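Local coordinates for putative DNA-binding protein (Streptomyces coelicolor, PDB 2EWT), which probably binds DNA through a helix-turn-helix domain, as a central regulator of aerial mycelium formation, at residues V27-W35 / R54-Y62. Numbering follows the deposited sequence.
With SO4 (sulfate ion), chain C.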
# COMPACT_ATOMS: atom_id res chain seq x y z
N VAL A 27 -12.20 -2.16 17.69
CA VAL A 27 -11.46 -1.27 16.81
C VAL A 27 -12.19 0.06 16.68
O VAL A 27 -11.58 1.12 16.76
CB VAL A 27 -11.27 -1.89 15.40
CG1 VAL A 27 -10.77 -0.83 14.42
CG2 VAL A 27 -10.28 -3.04 15.47
N GLU A 28 -13.51 -0.01 16.50
CA GLU A 28 -14.32 1.20 16.38
C GLU A 28 -14.24 2.03 17.66
O GLU A 28 -14.20 3.26 17.62
CB GLU A 28 -15.78 0.84 16.08
CG GLU A 28 -16.64 2.04 15.69
CD GLU A 28 -17.99 1.63 15.14
OE1 GLU A 28 -18.03 0.81 14.19
OE2 GLU A 28 -19.02 2.13 15.64
N GLU A 29 -14.21 1.35 18.80
CA GLU A 29 -14.13 2.04 20.08
C GLU A 29 -12.76 2.66 20.30
O GLU A 29 -12.65 3.84 20.60
CB GLU A 29 -14.44 1.08 21.23
CG GLU A 29 -15.88 0.59 21.26
CD GLU A 29 -16.13 -0.42 22.35
OE1 GLU A 29 -15.46 -1.48 22.35
OE2 GLU A 29 -16.99 -0.16 23.22
N LYS A 30 -11.71 1.86 20.13
CA LYS A 30 -10.35 2.35 20.33
C LYS A 30 -10.00 3.50 19.38
O LYS A 30 -9.24 4.40 19.76
CB LYS A 30 -9.33 1.21 20.16
CG LYS A 30 -7.91 1.62 20.52
CD LYS A 30 -6.95 0.45 20.52
CE LYS A 30 -5.58 0.87 21.05
NZ LYS A 30 -4.62 -0.26 21.13
N SER A 31 -10.55 3.47 18.17
CA SER A 31 -10.27 4.51 17.18
C SER A 31 -11.23 5.69 17.28
O SER A 31 -11.26 6.55 16.41
CB SER A 31 -10.34 3.93 15.77
OG SER A 31 -11.67 3.59 15.42
N GLN A 32 -12.02 5.72 18.35
CA GLN A 32 -12.98 6.81 18.55
C GLN A 32 -13.91 6.93 17.35
O GLN A 32 -14.37 8.02 17.01
CB GLN A 32 -12.23 8.14 18.73
CG GLN A 32 -10.91 8.04 19.49
CD GLN A 32 -11.08 7.85 20.98
OE1 GLN A 32 -11.70 6.88 21.42
NE2 GLN A 32 -10.52 8.76 21.76
N GLY A 33 -14.17 5.80 16.69
CA GLY A 33 -15.06 5.80 15.54
C GLY A 33 -14.42 6.07 14.18
O GLY A 33 -15.10 6.05 13.16
N ARG A 34 -13.12 6.32 14.16
CA ARG A 34 -12.46 6.60 12.88
C ARG A 34 -12.51 5.37 11.98
O ARG A 34 -12.76 5.49 10.78
CB ARG A 34 -11.00 7.01 13.10
CG ARG A 34 -10.33 7.49 11.82
CD ARG A 34 -8.88 7.84 12.05
NE ARG A 34 -8.29 8.44 10.86
CZ ARG A 34 -6.98 8.63 10.69
NH1 ARG A 34 -6.13 8.28 11.64
NH2 ARG A 34 -6.53 9.18 9.57
N TRP A 35 -12.27 4.21 12.57
CA TRP A 35 -12.29 2.94 11.84
C TRP A 35 -13.56 2.18 12.22
O TRP A 35 -13.60 1.50 13.24
CB TRP A 35 -11.05 2.12 12.19
CG TRP A 35 -9.76 2.88 12.04
CD1 TRP A 35 -8.75 2.94 12.95
CD2 TRP A 35 -9.36 3.69 10.93
NE1 TRP A 35 -7.74 3.75 12.48
CE2 TRP A 35 -8.09 4.23 11.25
CE3 TRP A 35 -9.95 4.02 9.70
CZ2 TRP A 35 -7.40 5.08 10.38
CZ3 TRP A 35 -9.26 4.87 8.84
CH2 TRP A 35 -7.99 5.39 9.18
N ARG A 54 -4.56 4.22 3.46
CA ARG A 54 -5.38 3.57 4.48
C ARG A 54 -4.60 2.44 5.14
O ARG A 54 -4.66 2.27 6.36
CB ARG A 54 -6.66 3.01 3.85
CG ARG A 54 -7.72 2.61 4.88
CD ARG A 54 -8.30 3.84 5.58
NE ARG A 54 -9.09 4.66 4.66
CZ ARG A 54 -9.52 5.89 4.94
NH1 ARG A 54 -9.24 6.45 6.11
NH2 ARG A 54 -10.24 6.56 4.04
N LEU A 55 -3.88 1.65 4.35
CA LEU A 55 -3.10 0.55 4.91
C LEU A 55 -2.07 1.07 5.90
O LEU A 55 -1.87 0.50 6.97
CB LEU A 55 -2.40 -0.25 3.81
CG LEU A 55 -1.67 -1.50 4.30
CD1 LEU A 55 -2.67 -2.44 4.97
CD2 LEU A 55 -0.98 -2.21 3.14
N ALA A 56 -1.41 2.17 5.54
CA ALA A 56 -0.40 2.76 6.40
C ALA A 56 -1.04 3.27 7.70
O ALA A 56 -0.45 3.14 8.77
CB ALA A 56 0.30 3.91 5.68
N GLU A 57 -2.23 3.83 7.59
CA GLU A 57 -2.93 4.35 8.76
C GLU A 57 -3.34 3.20 9.69
O GLU A 57 -3.25 3.32 10.91
CB GLU A 57 -4.17 5.15 8.33
CG GLU A 57 -3.83 6.28 7.36
CD GLU A 57 -5.05 7.01 6.82
OE1 GLU A 57 -6.07 6.35 6.52
OE2 GLU A 57 -4.98 8.25 6.68
N LEU A 58 -3.78 2.09 9.10
CA LEU A 58 -4.19 0.94 9.90
C LEU A 58 -2.98 0.28 10.55
O LEU A 58 -3.07 -0.19 11.69
CB LEU A 58 -4.93 -0.08 9.02
CG LEU A 58 -6.29 0.40 8.53
CD1 LEU A 58 -6.86 -0.60 7.53
CD2 LEU A 58 -7.24 0.58 9.72
N ALA A 59 -1.86 0.24 9.84
CA ALA A 59 -0.64 -0.36 10.39
C ALA A 59 -0.24 0.40 11.65
O ALA A 59 0.09 -0.21 12.67
CB ALA A 59 0.49 -0.29 9.37
N ASP A 60 -0.28 1.73 11.57
CA ASP A 60 0.06 2.59 12.69
C ASP A 60 -0.90 2.34 13.85
O ASP A 60 -0.48 2.21 15.00
CB ASP A 60 -0.00 4.06 12.28
CG ASP A 60 1.13 4.45 11.34
OD1 ASP A 60 1.73 3.54 10.73
OD2 ASP A 60 1.41 5.66 11.22
N PHE A 61 -2.18 2.27 13.53
CA PHE A 61 -3.21 2.03 14.53
C PHE A 61 -2.96 0.73 15.28
O PHE A 61 -3.03 0.69 16.51
CB PHE A 61 -4.59 1.97 13.87
CG PHE A 61 -5.70 1.60 14.81
CD1 PHE A 61 -6.12 2.49 15.80
CD2 PHE A 61 -6.30 0.35 14.73
CE1 PHE A 61 -7.14 2.13 16.69
CE2 PHE A 61 -7.32 -0.02 15.61
CZ PHE A 61 -7.73 0.88 16.60
N TYR A 62 -2.66 -0.33 14.54
CA TYR A 62 -2.40 -1.63 15.14
C TYR A 62 -1.01 -1.73 15.76
O TYR A 62 -0.71 -2.69 16.46
CB TYR A 62 -2.60 -2.73 14.11
CG TYR A 62 -4.05 -2.96 13.75
CD1 TYR A 62 -5.01 -3.17 14.74
CD2 TYR A 62 -4.47 -2.97 12.42
CE1 TYR A 62 -6.35 -3.39 14.42
CE2 TYR A 62 -5.82 -3.20 12.09
CZ TYR A 62 -6.75 -3.41 13.10
OH TYR A 62 -8.07 -3.63 12.78
S SO4 C . -12.02 4.40 2.13
O1 SO4 C . -12.47 3.06 1.73
O2 SO4 C . -12.89 5.42 1.51
O3 SO4 C . -12.10 4.53 3.60
O4 SO4 C . -10.63 4.61 1.69
O HOH W 1 -4.42 -0.99 18.33
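The indole of W35 lies lengthwise along helix 52-62, in the hollow between L58, F61, E57 and R54. L58 CD2 comes up beneath one face, 4.0 Å from the centroid of the five-membered ring and almost on its normal, while CG of R34 lies over the opposite face, within the same segment. The NE1/CD1 edge of the indole points into the face of F61, an edge-to-face pair with planes 71° apart. At the far end, R54 NH1 sits in the ring plane 3.2 Å from W35 CZ3, and E57 CB and OE1 border CZ2 and CH2. F61 is the return bump: with its CG anti to the backbone N (chi1 174°), the ring reaches into a notch at the end of helix 24-30. There V27 CG1 touches F61 CE2 at 3.7 Å, S31 CB meets its CE1, and the methylenes of K30 run along the CE1-CZ rim.

This is the helix-turn-helix domain, and the contact joins the end of helix 24-30 and the turn leading to helix 37-45 to helix 52-62; V40 of helix 37-45 also packs on the W35 side chain. A Schellman motif, with Q32 at positive phi, ends helix 24-30, and S31 OG ties the turn together by donating to V27 O and accepting from W35 N at 3.0 Å. Cutting W35 back to an alanine would probably open a gap between R34 and L58 and leave the F61 face without its edge partner.

Above the indole, R34 stretches out to a long salt bridge, NH2 to E57 OE2 at 3.4 Å, and E57 OE1 pairs with R54 NH1. The bends of R54 at chi2 and chi3 bring its guanidinium to the indole edge, where NH2 also donates to O4 of a sulfate at 3.1 Å. On the other flank, V27 CG2 abuts Y62 OH at 3.5 Å, and one water links K30 NZ to F61 O.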